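Local structure of gamma-glutamyl-gamma-aminobutyrate hydrolase PuuD (Escherichia coli, 6VTV) at residues Val16-Asn21 / Ala48-Leu53; Ser179-Asn184 / Val223-Glu228; His81-Asn86 / Gly130-Lys135. The protein hydrolyses the gamma-glutamyl linkage of gamma-glutamyl-gamma-aminobutyrate, releasing 4-aminobutanoate and L-glutamate in the last step of a putrescine degradation pathway. One frame throughout, in Å; residues are numbered along the deposited sequence.

Contact 1 (Val16-Asn21 / Ala48-Leu53); sequences VVMCRN and ALPHAL
V16 and V17 pair in parallel with A48 and L49, on neighbouring strands of the large mixed sheet. L49 N donates to V16 O over 2.7 Å, and the same oxygen receives a CA-H...O contact from A48 CA at 3.4 Å. One step on, the pairing is already weakening: M18 N lies 3.3 Å from L49 O, a weak bond. Beyond it the strand of 48-49 gives way to P50 and a short 3-10 turn.

A side-chain bond continues where the backbone stops. H51 NE2 donates to M18 O over 2.7 Å, with an N-H...O angle of 154°. The acceptor lies close to the plane of the imidazole, at its edge, whereas the donor stands well above the carbonyl plane of M18. H51 CE1 also meets R20 CB at 3.8 Å, while the guanidinium leads away to a salt bridge with E33 of the second subunit.

Apolar packing accompanies these bonds. In M18, CG beside its own backbone N (chi1 -51°) and an extended chi2 carry SD to 3.6 Å from A48 CB and lay the thioether alongside the start of P50; the bend at chi3 then turns only the terminal methyl CE. M18 and A48 also pack on their counterparts in the second subunit, while L49, on the sheet's other face with V17, meets helix 94-109.

In chemical terms, the imidazole takes over a backbone carbonyl at the point where the strands diverge. Donating from NE2 requires a proton on that nitrogen, and H51 thereby ties the turn after one strand to the continuation of the other, within the dimer interface.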
ATOM      1  N   VAL B  16      -1.707  -7.527  -1.594  1.00 20.02           N
ATOM      2  CA  VAL B  16      -0.267  -7.487  -1.815  1.00 18.49           C
ATOM      3  C   VAL B  16       0.415  -7.136  -0.500  1.00 20.89           C
ATOM      4  O   VAL B  16       0.198  -6.050   0.051  1.00 20.35           O
ATOM      5  CB  VAL B  16       0.110  -6.486  -2.917  1.00 22.12           C
ATOM      6  CG1 VAL B  16       1.544  -6.705  -3.348  1.00 21.11           C
ATOM      7  CG2 VAL B  16      -0.831  -6.623  -4.101  1.00 20.88           C
ATOM      8  N   VAL B  17       1.248  -8.053  -0.006  1.00 19.17           N
ATOM      9  CA  VAL B  17       1.968  -7.829   1.240  1.00 20.33           C
ATOM     10  C   VAL B  17       3.049  -6.781   1.021  1.00 20.82           C
ATOM     11  O   VAL B  17       3.839  -6.864   0.071  1.00 20.43           O
ATOM     12  CB  VAL B  17       2.559  -9.148   1.762  1.00 22.65           C
ATOM     13  CG1 VAL B  17       3.558  -8.883   2.881  1.00 27.25           C
ATOM     14  CG2 VAL B  17       1.447 -10.066   2.248  1.00 20.55           C
ATOM     15  N   MET B  18       3.092  -5.789   1.904  1.00 25.68           N
ATOM     16  CA  MET B  18       4.035  -4.691   1.782  1.00 25.44           C
ATOM     17  C   MET B  18       5.317  -4.982   2.560  1.00 22.63           C
ATOM     18  O   MET B  18       5.415  -5.951   3.316  1.00 24.79           O
ATOM     19  CB  MET B  18       3.396  -3.393   2.275  1.00 23.42           C
ATOM     20  CG  MET B  18       2.040  -3.105   1.662  1.00 24.19           C
ATOM     21  SD  MET B  18       1.289  -1.618   2.348  1.00 28.50           S
ATOM     22  CE  MET B  18       2.281  -0.374   1.541  1.00 20.02           C
ATOM     23  N   CYS B  19       6.311  -4.120   2.358  1.00 19.17           N
ATOM     24  CA  CYS B  19       7.579  -4.177   3.070  1.00 22.62           C
ATOM     25  C   CYS B  19       7.773  -2.901   3.881  1.00 25.44           C
ATOM     26  O   CYS B  19       7.156  -1.867   3.611  1.00 28.30           O
ATOM     27  CB  CYS B  19       8.763  -4.360   2.108  1.00 28.08           C
ATOM     28  SG  CYS B  19       8.672  -5.808   1.045  1.00 31.18           S
ATOM     29  N   ARG B  20       8.648  -2.982   4.877  1.00 26.55           N
ATOM     30  CA  ARG B  20       8.925  -1.858   5.760  1.00 27.47           C
ATOM     31  C   ARG B  20      10.215  -1.163   5.348  1.00 25.96           C
ATOM     32  O   ARG B  20      11.219  -1.814   5.041  1.00 25.68           O
ATOM     33  CB  ARG B  20       9.030  -2.315   7.217  1.00 28.00           C
ATOM     34  CG  ARG B  20       9.103  -1.183   8.237  1.00 36.17           C
ATOM     35  CD  ARG B  20       8.719  -1.704   9.610  1.00 40.07           C
ATOM     36  NE  ARG B  20       8.300  -0.661  10.538  1.00 35.72           N
ATOM     37  CZ  ARG B  20       9.012  -0.277  11.592  1.00 35.34           C
ATOM     38  NH1 ARG B  20      10.182  -0.848  11.845  1.00 38.18           N
ATOM     39  NH2 ARG B  20       8.556   0.673  12.395  1.00 39.93           N
ATOM     40  N   ASN B  21      10.177   0.166   5.346  1.00 23.44           N
ATOM     41  CA  ASN B  21      11.363   0.979   5.138  1.00 30.92           C
ATOM     42  C   ASN B  21      11.238   2.229   5.996  1.00 29.86           C
ATOM     43  O   ASN B  21      10.182   2.511   6.568  1.00 29.11           O
ATOM     44  CB  ASN B  21      11.550   1.340   3.659  1.00 36.52           C
ATOM     45  CG  ASN B  21      11.948   0.146   2.816  1.00 41.36           C
ATOM     46  OD1 ASN B  21      11.169  -0.336   1.993  1.00 45.16           O
ATOM     47  ND2 ASN B  21      13.166  -0.343   3.021  1.00 39.16           N
ATOM     48  N   ALA B  48      -2.725  -2.914  -1.330  1.00 21.43           N
ATOM     49  CA  ALA B  48      -1.533  -3.163  -0.533  1.00 22.69           C
ATOM     50  C   ALA B  48      -1.907  -3.357   0.930  1.00 26.33           C
ATOM     51  O   ALA B  48      -2.737  -2.625   1.476  1.00 25.15           O
ATOM     52  CB  ALA B  48      -0.536  -2.014  -0.682  1.00 22.16           C
ATOM     53  N   LEU B  49      -1.282  -4.350   1.560  1.00 24.39           N
ATOM     54  CA  LEU B  49      -1.634  -4.750   2.918  1.00 26.61           C
ATOM     55  C   LEU B  49      -0.540  -4.344   3.895  1.00 23.66           C
ATOM     56  O   LEU B  49       0.568  -4.901   3.844  1.00 21.60           O
ATOM     57  CB  LEU B  49      -1.865  -6.260   2.981  1.00 24.84           C
ATOM     58  CG  LEU B  49      -2.794  -6.839   1.911  1.00 24.19           C
ATOM     59  CD1 LEU B  49      -2.829  -8.358   1.994  1.00 20.66           C
ATOM     60  CD2 LEU B  49      -4.193  -6.256   2.037  1.00 23.69           C
ATOM     61  N   PRO B  50      -0.795  -3.396   4.795  1.00 25.26           N
ATOM     62  CA  PRO B  50       0.210  -3.041   5.803  1.00 23.37           C
ATOM     63  C   PRO B  50       0.396  -4.148   6.830  1.00 25.49           C
ATOM     64  O   PRO B  50      -0.461  -5.012   7.026  1.00 25.11           O
ATOM     65  CB  PRO B  50      -0.360  -1.776   6.458  1.00 25.72           C
ATOM     66  CG  PRO B  50      -1.500  -1.339   5.587  1.00 29.05           C
ATOM     67  CD  PRO B  50      -1.997  -2.554   4.884  1.00 28.38           C
ATOM     68  N   HIS B  51       1.548  -4.093   7.507  1.00 22.96           N
ATOM     69  CA  HIS B  51       1.912  -5.121   8.475  1.00 26.69           C
ATOM     70  C   HIS B  51       0.979  -5.150   9.678  1.00 30.16           C
ATOM     71  O   HIS B  51       0.864  -6.193  10.331  1.00 32.17           O
ATOM     72  CB  HIS B  51       3.353  -4.911   8.945  1.00 27.68           C
ATOM     73  CG  HIS B  51       4.371  -5.067   7.858  1.00 27.66           C
ATOM     74  ND1 HIS B  51       5.691  -4.705   8.017  1.00 26.41           N
ATOM     75  CD2 HIS B  51       4.261  -5.544   6.595  1.00 25.64           C
ATOM     76  CE1 HIS B  51       6.351  -4.952   6.900  1.00 26.70           C
ATOM     77  NE2 HIS B  51       5.507  -5.460   6.020  1.00 26.94           N
ATOM     78  N   ALA B  52       0.311  -4.035   9.986  1.00 28.56           N
ATOM     79  CA  ALA B  52      -0.625  -4.019  11.105  1.00 29.15           C
ATOM     80  C   ALA B  52      -1.806  -4.952  10.881  1.00 24.71           C
ATOM     81  O   ALA B  52      -2.456  -5.358  11.852  1.00 26.76           O
ATOM     82  CB  ALA B  52      -1.125  -2.597  11.357  1.00 28.46           C
ATOM     83  N   LEU B  53      -2.097  -5.304   9.628  1.00 22.86           N
ATOM     84  CA  LEU B  53      -3.188  -6.222   9.327  1.00 23.82           C
ATOM     85  C   LEU B  53      -2.898  -7.648   9.768  1.00 28.84           C
ATOM     86  O   LEU B  53      -3.803  -8.488   9.714  1.00 30.80           O
ATOM     87  CB  LEU B  53      -3.492  -6.193   7.829  1.00 22.80           C
ATOM     88  CG  LEU B  53      -3.976  -4.842   7.306  1.00 25.80           C
ATOM     89  CD1 LEU B  53      -4.432  -4.962   5.864  1.00 26.72           C
ATOM     90  CD2 LEU B  53      -5.093  -4.303   8.185  1.00 27.10           C
TER

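Contact 2 (Ser179-Asn184 / Val223-Glu228); sequences SNFWVN and VQWHPE
Three side chains in this contact, F181, N184 (chi1 51°) and W225, place CG between the backbone N and the carbonyl carbon. For N184 this rotation carries the carboxamide to the backbone of H226; for W225 it brings the indole against V183 and F181.

The amide of N184 reads the backbone on both sides of one residue. Its OD1 accepts from H226 N at 2.8 Å, with the donor in the carbonyl plane and on a lone pair, while ND2 gives its hydrogen to H226 O at 3.1 Å in a nearly straight bond of 167°. Two bonds to a single residue fix the rotation of the amide, and ND2 has a further, weak bond to Y157 O.

Around this pair of amide bonds the packing is aromatic. V183 CG1 sits over the five-membered ring of W225, 3.5 Å from its centroid and almost on the ring normal, a CH-pi contact. V223 CB lies against the opposite face, nearer the rim. F181 directs its edge toward the six-membered ring in an offset edge-to-face pair, planes 76° apart, with CE1 of F181 4.0 Å from W225 CZ2. Helix 235-254 adds L236 against F181 and L240 against W225.

H226 itself turns its ring toward E228, H226 ND1 donating to E228 OE2 over 2.6 Å in the ring plane and on the syn lone pair of the carboxylate; K34 is a second partner of that carboxylate. With C118 next to the imidazole, the geometry is consistent with the Cys-His-Glu triad predicted for this class I glutamine amidotransferase-like enzyme. N184 probably serves as a second-shell residue, holding the main chain of the predicted catalytic histidine, while the ring meets E228 and C118 and packs edge-to-face with Y157.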
ATOM      1  N   SER B 179       9.909 -26.661 -21.074  1.00 72.23           N
ATOM      2  CA  SER B 179      10.434 -27.343 -19.900  1.00 66.43           C
ATOM      3  C   SER B 179      11.727 -26.714 -19.398  1.00 61.02           C
ATOM      4  O   SER B 179      12.238 -27.127 -18.350  1.00 59.18           O
ATOM      5  CB  SER B 179      10.677 -28.826 -20.208  1.00 66.90           C
ATOM      6  OG  SER B 179      11.503 -28.979 -21.347  1.00 70.61           O
ATOM      7  N   ASN B 180      12.258 -25.783 -20.159  1.00 56.73           N
ATOM      8  CA  ASN B 180      13.485 -25.140 -19.822  1.00 52.81           C
ATOM      9  C   ASN B 180      13.461 -23.714 -20.315  1.00 49.05           C
ATOM     10  O   ASN B 180      13.076 -23.509 -21.428  1.00 48.08           O
ATOM     11  CB  ASN B 180      14.537 -25.883 -20.578  1.00 58.31           C
ATOM     12  CG  ASN B 180      15.614 -26.360 -19.716  1.00 62.81           C
ATOM     13  OD1 ASN B 180      15.711 -27.519 -19.419  1.00 65.65           O
ATOM     14  ND2 ASN B 180      16.445 -25.472 -19.315  1.00 63.97           N
ATOM     15  N   PHE B 181      13.925 -22.742 -19.540  1.00 42.29           N
ATOM     16  CA  PHE B 181      13.909 -21.348 -19.963  1.00 41.04           C
ATOM     17  C   PHE B 181      14.831 -20.538 -19.064  1.00 34.94           C
ATOM     18  O   PHE B 181      15.283 -21.003 -18.016  1.00 34.13           O
ATOM     19  CB  PHE B 181      12.490 -20.772 -19.947  1.00 40.47           C
ATOM     20  CG  PHE B 181      11.744 -21.029 -18.671  1.00 37.25           C
ATOM     21  CD1 PHE B 181      11.818 -20.133 -17.617  1.00 39.22           C
ATOM     22  CD2 PHE B 181      10.963 -22.163 -18.525  1.00 42.17           C
ATOM     23  CE1 PHE B 181      11.127 -20.364 -16.443  1.00 44.23           C
ATOM     24  CE2 PHE B 181      10.272 -22.400 -17.353  1.00 46.85           C
ATOM     25  CZ  PHE B 181      10.356 -21.500 -16.309  1.00 47.04           C
ATOM     26  N   TRP B 182      15.094 -19.305 -19.493  1.00 33.26           N
ATOM     27  CA  TRP B 182      15.976 -18.396 -18.778  1.00 30.64           C
ATOM     28  C   TRP B 182      15.188 -17.565 -17.775  1.00 31.16           C
ATOM     29  O   TRP B 182      14.052 -17.160 -18.038  1.00 31.37           O
ATOM     30  CB  TRP B 182      16.700 -17.470 -19.756  1.00 31.69           C
ATOM     31  CG  TRP B 182      17.754 -18.153 -20.566  1.00 37.18           C
ATOM     32  CD1 TRP B 182      17.617 -18.670 -21.822  1.00 35.73           C
ATOM     33  CD2 TRP B 182      19.112 -18.390 -20.179  1.00 35.04           C
ATOM     34  NE1 TRP B 182      18.805 -19.216 -22.240  1.00 36.86           N
ATOM     35  CE2 TRP B 182      19.739 -19.057 -21.250  1.00 38.74           C
ATOM     36  CE3 TRP B 182      19.857 -18.104 -19.032  1.00 33.75           C
ATOM     37  CZ2 TRP B 182      21.078 -19.443 -21.206  1.00 40.42           C
ATOM     38  CZ3 TRP B 182      21.185 -18.487 -18.991  1.00 37.85           C
ATOM     39  CH2 TRP B 182      21.781 -19.150 -20.071  1.00 39.23           C
ATOM     40  N   VAL B 183      15.803 -17.314 -16.621  1.00 31.33           N
ATOM     41  CA  VAL B 183      15.228 -16.464 -15.587  1.00 32.85           C
ATOM     42  C   VAL B 183      16.324 -15.556 -15.051  1.00 33.23           C
ATOM     43  O   VAL B 183      17.514 -15.879 -15.121  1.00 33.74           O
ATOM     44  CB  VAL B 183      14.598 -17.283 -14.436  1.00 29.75           C
ATOM     45  CG1 VAL B 183      13.467 -18.162 -14.949  1.00 31.76           C
ATOM     46  CG2 VAL B 183      15.657 -18.123 -13.736  1.00 28.21           C
ATOM     47  N   ASN B 184      15.919 -14.403 -14.523  1.00 30.43           N
ATOM     48  CA  ASN B 184      16.857 -13.575 -13.784  1.00 29.69           C
ATOM     49  C   ASN B 184      17.091 -14.176 -12.399  1.00 27.44           C
ATOM     50  O   ASN B 184      16.446 -15.146 -11.996  1.00 26.62           O
ATOM     51  CB  ASN B 184      16.352 -12.131 -13.690  1.00 25.99           C
ATOM     52  CG  ASN B 184      14.922 -12.035 -13.187  1.00 24.09           C
ATOM     53  OD1 ASN B 184      14.465 -12.866 -12.404  1.00 26.13           O
ATOM     54  ND2 ASN B 184      14.208 -11.009 -13.637  1.00 25.60           N
ATOM     55  N   VAL B 223       7.975 -18.593  -7.031  1.00 24.28           N
ATOM     56  CA  VAL B 223       9.133 -18.619  -7.914  1.00 22.43           C
ATOM     57  C   VAL B 223      10.249 -17.810  -7.271  1.00 22.96           C
ATOM     58  O   VAL B 223      10.004 -16.821  -6.571  1.00 20.91           O
ATOM     59  CB  VAL B 223       8.811 -18.088  -9.333  1.00 24.00           C
ATOM     60  CG1 VAL B 223       7.681 -18.891  -9.960  1.00 23.88           C
ATOM     61  CG2 VAL B 223       8.459 -16.609  -9.296  1.00 23.30           C
ATOM     62  N   GLN B 224      11.487 -18.250  -7.496  1.00 21.76           N
ATOM     63  CA  GLN B 224      12.640 -17.594  -6.895  1.00 20.47           C
ATOM     64  C   GLN B 224      13.122 -16.400  -7.709  1.00 21.63           C
ATOM     65  O   GLN B 224      13.746 -15.493  -7.147  1.00 19.96           O
ATOM     66  CB  GLN B 224      13.776 -18.607  -6.713  1.00 23.82           C
ATOM     67  CG  GLN B 224      15.022 -18.064  -6.027  1.00 24.28           C
ATOM     68  CD  GLN B 224      14.770 -17.634  -4.594  1.00 25.46           C
ATOM     69  OE1 GLN B 224      14.732 -18.461  -3.681  1.00 27.39           O
ATOM     70  NE2 GLN B 224      14.603 -16.332  -4.388  1.00 18.71           N
ATOM     71  N   TRP B 225      12.835 -16.370  -9.007  1.00 18.79           N
ATOM     72  CA  TRP B 225      13.248 -15.264  -9.856  1.00 23.09           C
ATOM     73  C   TRP B 225      12.222 -14.135  -9.766  1.00 25.51           C
ATOM     74  O   TRP B 225      11.317 -14.150  -8.927  1.00 25.85           O
ATOM     75  CB  TRP B 225      13.458 -15.747 -11.290  1.00 23.17           C
ATOM     76  CG  TRP B 225      12.249 -16.345 -11.942  1.00 21.58           C
ATOM     77  CD1 TRP B 225      11.348 -15.702 -12.740  1.00 21.26           C
ATOM     78  CD2 TRP B 225      11.825 -17.713 -11.881  1.00 23.85           C
ATOM     79  NE1 TRP B 225      10.382 -16.580 -13.168  1.00 22.27           N
ATOM     80  CE2 TRP B 225      10.652 -17.822 -12.655  1.00 22.47           C
ATOM     81  CE3 TRP B 225      12.320 -18.855 -11.241  1.00 22.64           C
ATOM     82  CZ2 TRP B 225       9.966 -19.026 -12.808  1.00 24.01           C
ATOM     83  CZ3 TRP B 225      11.636 -20.050 -11.394  1.00 23.03           C
ATOM     84  CH2 TRP B 225      10.473 -20.125 -12.171  1.00 24.90           C
ATOM     85  N   HIS B 226      12.357 -13.133 -10.638  1.00 23.78           N
ATOM     86  CA  HIS B 226      11.538 -11.922 -10.604  1.00 22.28           C
ATOM     87  C   HIS B 226      10.766 -11.799 -11.913  1.00 26.80           C
ATOM     88  O   HIS B 226      11.204 -11.103 -12.843  1.00 26.24           O
ATOM     89  CB  HIS B 226      12.398 -10.683 -10.361  1.00 24.41           C
ATOM     90  CG  HIS B 226      12.813 -10.508  -8.934  1.00 27.48           C
ATOM     91  ND1 HIS B 226      12.330  -9.491  -8.139  1.00 26.62           N
ATOM     92  CD2 HIS B 226      13.667 -11.218  -8.158  1.00 25.21           C
ATOM     93  CE1 HIS B 226      12.866  -9.583  -6.935  1.00 27.72           C
ATOM     94  NE2 HIS B 226      13.682 -10.622  -6.921  1.00 25.80           N
ATOM     95  N   PRO B 227       9.604 -12.451 -12.021  1.00 22.92           N
ATOM     96  CA  PRO B 227       8.794 -12.308 -13.239  1.00 21.61           C
ATOM     97  C   PRO B 227       8.079 -10.970 -13.342  1.00 23.49           C
ATOM     98  O   PRO B 227       7.553 -10.654 -14.416  1.00 25.01           O
ATOM     99  CB  PRO B 227       7.795 -13.464 -13.129  1.00 21.95           C
ATOM    100  CG  PRO B 227       7.637 -13.673 -11.655  1.00 17.90           C
ATOM    101  CD  PRO B 227       8.963 -13.326 -11.022  1.00 18.27           C
ATOM    102  N   GLU B 228       8.046 -10.175 -12.271  1.00 21.56           N
ATOM    103  CA  GLU B 228       7.398  -8.871 -12.335  1.00 20.67           C
ATOM    104  C   GLU B 228       8.176  -7.876 -13.186  1.00 25.87           C
ATOM    105  O   GLU B 228       7.610  -6.859 -13.601  1.00 25.42           O
ATOM    106  CB  GLU B 228       7.210  -8.308 -10.923  1.00 20.90           C
ATOM    107  CG  GLU B 228       8.424  -7.561 -10.387  1.00 24.62           C
ATOM    108  CD  GLU B 228       9.484  -8.486  -9.818  1.00 22.85           C
ATOM    109  OE1 GLU B 228       9.300  -9.719  -9.878  1.00 20.56           O
ATOM    110  OE2 GLU B 228      10.505  -7.977  -9.306  1.00 22.53           O
TER

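Contact 3 (His81-Asn86 / Gly130-Lys135); sequences HLYGEN and GSLHRK
Y83 packs against S131 and L132, and its ring forms the close-packed half of this contact. With CG between the backbone N and the carbonyl carbon (chi1 50°), the ring faces L132, L132 N standing over one face toward the rim, and touches S131 CB. Y83 CE1 meets L132 CD1 at 4.0 Å, and Y83 CB rests 3.2 Å from G130 O. At the far end R134 CG approaches the ring edge, 3.2 Å from Y83 OH.

The other half is polar and wetter. R134 bends at chi3 and reaches N86 O through NH1 at 2.7 Å, with a weak second bond from NH2. E85 OE1, in the guanidinium plane, accepts from R134 NH1 at 3.3 Å through its anti lone pair, completing a salt bridge. A water bonded to L132 O and R134 N leans only weakly on E85 OE1. E85 also forms a salt bridge with K192, and R134 with E89.

The loop 81-86, between strand 68-71 and helix 94-109, is thus fastened to a two-stranded antiparallel sheet, 132-133 with 190-191, while V126 of helix 119-127 packs against L82, Y83 and L132.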
ATOM      1  N   HIS B  81      15.077 -17.636  12.874  1.00 34.98           N
ATOM      2  CA  HIS B  81      14.377 -18.354  13.934  1.00 37.12           C
ATOM      3  C   HIS B  81      13.001 -18.838  13.504  1.00 31.21           C
ATOM      4  O   HIS B  81      12.415 -19.677  14.197  1.00 31.48           O
ATOM      5  CB  HIS B  81      14.255 -17.477  15.185  1.00 37.48           C
ATOM      6  CG  HIS B  81      13.151 -16.468  15.117  1.00 32.11           C
ATOM      7  ND1 HIS B  81      13.332 -15.203  14.601  1.00 29.06           N
ATOM      8  CD2 HIS B  81      11.858 -16.533  15.511  1.00 31.50           C
ATOM      9  CE1 HIS B  81      12.194 -14.534  14.673  1.00 30.96           C
ATOM     10  NE2 HIS B  81      11.285 -15.319  15.221  1.00 32.13           N
ATOM     11  N   LEU B  82      12.472 -18.339  12.384  1.00 28.34           N
ATOM     12  CA  LEU B  82      11.175 -18.802  11.912  1.00 27.44           C
ATOM     13  C   LEU B  82      11.242 -20.202  11.319  1.00 27.22           C
ATOM     14  O   LEU B  82      10.202 -20.859  11.198  1.00 27.53           O
ATOM     15  CB  LEU B  82      10.602 -17.821  10.889  1.00 28.55           C
ATOM     16  CG  LEU B  82      10.059 -16.520  11.485  1.00 32.10           C
ATOM     17  CD1 LEU B  82       9.599 -15.572  10.390  1.00 30.46           C
ATOM     18  CD2 LEU B  82       8.929 -16.803  12.464  1.00 30.81           C
ATOM     19  N   TYR B  83      12.432 -20.676  10.945  1.00 28.05           N
ATOM     20  CA  TYR B  83      12.625 -22.067  10.555  1.00 31.15           C
ATOM     21  C   TYR B  83      13.625 -22.768  11.472  1.00 34.87           C
ATOM     22  O   TYR B  83      14.358 -23.661  11.044  1.00 38.84           O
ATOM     23  CB  TYR B  83      13.045 -22.188   9.087  1.00 29.43           C
ATOM     24  CG  TYR B  83      14.202 -21.317   8.645  1.00 28.68           C
ATOM     25  CD1 TYR B  83      13.997 -19.998   8.256  1.00 27.42           C
ATOM     26  CD2 TYR B  83      15.495 -21.823   8.586  1.00 30.83           C
ATOM     27  CE1 TYR B  83      15.049 -19.204   7.838  1.00 27.70           C
ATOM     28  CE2 TYR B  83      16.553 -21.035   8.170  1.00 28.91           C
ATOM     29  CZ  TYR B  83      16.324 -19.728   7.798  1.00 28.70           C
ATOM     30  OH  TYR B  83      17.373 -18.941   7.384  1.00 27.90           O
ATOM     31  N   GLY B  84      13.663 -22.361  12.741  1.00 37.23           N
ATOM     32  CA  GLY B  84      14.369 -23.112  13.761  1.00 39.99           C
ATOM     33  C   GLY B  84      15.865 -22.914  13.834  1.00 39.63           C
ATOM     34  O   GLY B  84      16.549 -23.723  14.468  1.00 38.43           O
ATOM     35  N   GLU B  85      16.402 -21.865  13.221  1.00 36.79           N
ATOM     36  CA  GLU B  85      17.832 -21.603  13.258  1.00 39.21           C
ATOM     37  C   GLU B  85      18.129 -20.412  14.159  1.00 39.84           C
ATOM     38  O   GLU B  85      17.262 -19.582  14.441  1.00 37.04           O
ATOM     39  CB  GLU B  85      18.381 -21.358  11.848  1.00 41.06           C
ATOM     40  CG  GLU B  85      18.261 -22.569  10.934  1.00 44.04           C
ATOM     41  CD  GLU B  85      19.237 -22.532   9.776  1.00 44.30           C
ATOM     42  OE1 GLU B  85      20.130 -21.660   9.780  1.00 44.55           O
ATOM     43  OE2 GLU B  85      19.112 -23.376   8.864  1.00 44.29           O
ATOM     44  N   ASN B  86      19.373 -20.342  14.616  1.00 43.39           N
ATOM     45  CA  ASN B  86      19.809 -19.309  15.544  1.00 47.93           C
ATOM     46  C   ASN B  86      20.625 -18.244  14.821  1.00 43.34           C
ATOM     47  O   ASN B  86      21.171 -18.469  13.738  1.00 44.80           O
ATOM     48  CB  ASN B  86      20.629 -19.918  16.685  1.00 59.09           C
ATOM     49  CG  ASN B  86      19.800 -20.818  17.579  1.00 70.00           C
ATOM     50  OD1 ASN B  86      19.932 -22.042  17.544  1.00 74.72           O
ATOM     51  ND2 ASN B  86      18.933 -20.215  18.386  1.00 73.76           N
ATOM     52  N   GLY B 130       9.645 -25.697   5.921  1.00 28.79           N
ATOM     53  CA  GLY B 130      10.951 -25.843   5.315  1.00 31.06           C
ATOM     54  C   GLY B 130      11.988 -24.928   5.937  1.00 29.83           C
ATOM     55  O   GLY B 130      11.766 -24.281   6.963  1.00 29.29           O
ATOM     56  N   SER B 131      13.151 -24.883   5.290  1.00 27.46           N
ATOM     57  CA  SER B 131      14.271 -24.077   5.752  1.00 26.60           C
ATOM     58  C   SER B 131      14.965 -23.454   4.550  1.00 26.64           C
ATOM     59  O   SER B 131      14.681 -23.792   3.396  1.00 21.90           O
ATOM     60  CB  SER B 131      15.261 -24.910   6.574  1.00 26.60           C
ATOM     61  OG  SER B 131      15.803 -25.962   5.797  1.00 26.10           O
ATOM     62  N   LEU B 132      15.893 -22.541   4.828  1.00 28.29           N
ATOM     63  CA  LEU B 132      16.568 -21.778   3.790  1.00 27.92           C
ATOM     64  C   LEU B 132      18.078 -21.878   3.941  1.00 26.64           C
ATOM     65  O   LEU B 132      18.603 -22.050   5.044  1.00 25.63           O
ATOM     66  CB  LEU B 132      16.168 -20.299   3.829  1.00 28.15           C
ATOM     67  CG  LEU B 132      14.678 -19.971   3.859  1.00 27.11           C
ATOM     68  CD1 LEU B 132      14.478 -18.473   3.996  1.00 24.34           C
ATOM     69  CD2 LEU B 132      13.995 -20.497   2.608  1.00 26.25           C
ATOM     70  N   HIS B 133      18.771 -21.768   2.808  1.00 23.77           N
ATOM     71  CA  HIS B 133      20.200 -21.485   2.807  1.00 29.83           C
ATOM     72  C   HIS B 133      20.391 -20.003   3.102  1.00 26.61           C
ATOM     73  O   HIS B 133      19.853 -19.154   2.385  1.00 24.58           O
ATOM     74  CB  HIS B 133      20.825 -21.840   1.460  1.00 32.63           C
ATOM     75  CG  HIS B 133      20.970 -23.310   1.217  1.00 34.43           C
ATOM     76  ND1 HIS B 133      21.909 -24.082   1.865  1.00 37.51           N
ATOM     77  CD2 HIS B 133      20.308 -24.145   0.382  1.00 35.08           C
ATOM     78  CE1 HIS B 133      21.813 -25.331   1.447  1.00 39.04           C
ATOM     79  NE2 HIS B 133      20.849 -25.396   0.546  1.00 37.05           N
ATOM     80  N   ARG B 134      21.146 -19.684   4.152  1.00 27.10           N
ATOM     81  CA  ARG B 134      21.339 -18.282   4.502  1.00 29.15           C
ATOM     82  C   ARG B 134      22.419 -17.609   3.667  1.00 33.21           C
ATOM     83  O   ARG B 134      22.406 -16.380   3.535  1.00 31.36           O
ATOM     84  CB  ARG B 134      21.664 -18.152   5.991  1.00 30.08           C
ATOM     85  CG  ARG B 134      20.471 -18.447   6.885  1.00 29.26           C
ATOM     86  CD  ARG B 134      20.884 -18.849   8.289  1.00 33.77           C
ATOM     87  NE  ARG B 134      21.318 -17.706   9.087  1.00 37.02           N
ATOM     88  CZ  ARG B 134      21.458 -17.732  10.408  1.00 41.57           C
ATOM     89  NH1 ARG B 134      21.193 -18.843  11.082  1.00 43.62           N
ATOM     90  NH2 ARG B 134      21.859 -16.647  11.058  1.00 34.02           N
ATOM     91  N   LYS B 135      23.346 -18.382   3.096  1.00 29.64           N
ATOM     92  CA  LYS B 135      24.432 -17.851   2.266  1.00 28.45           C
ATOM     93  C   LYS B 135      24.663 -18.841   1.125  1.00 28.23           C
ATOM     94  O   LYS B 135      25.439 -19.790   1.265  1.00 30.60           O
ATOM     95  CB  LYS B 135      25.704 -17.629   3.077  1.00 33.17           C
ATOM     96  CG  LYS B 135      25.581 -16.590   4.180  1.00 36.81           C
ATOM     97  CD  LYS B 135      25.539 -15.181   3.616  1.00 39.04           C
ATOM     98  CE  LYS B 135      26.918 -14.711   3.187  1.00 42.30           C
ATOM     99  NZ  LYS B 135      26.865 -13.358   2.566  1.00 43.57           N
TER
HETATM  100  O   HOH W   1      21.188 -21.812   6.455  1.00 44.82           O

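Burial and chemistry change together across the three contacts. Contacts 1 and 2 are buried and reach the same large mixed sheet, yet lie on opposite sides of the chain's centre; contact 3, only partly buried, belongs to the small sheet and an outer loop. Contact 1 relies on parallel strand pairing helped by one imidazole and forms part of the dimer interface. Contact 2 replaces strand pairing with two asparagine side-chain bonds and aromatic packing, and alone contains predicted active-site residues. Charged groups and water carry much of contact 3, with one tyrosine providing its packed side. Contacts 2 and 3 come within about 7 Å at their nearest atoms, without touching.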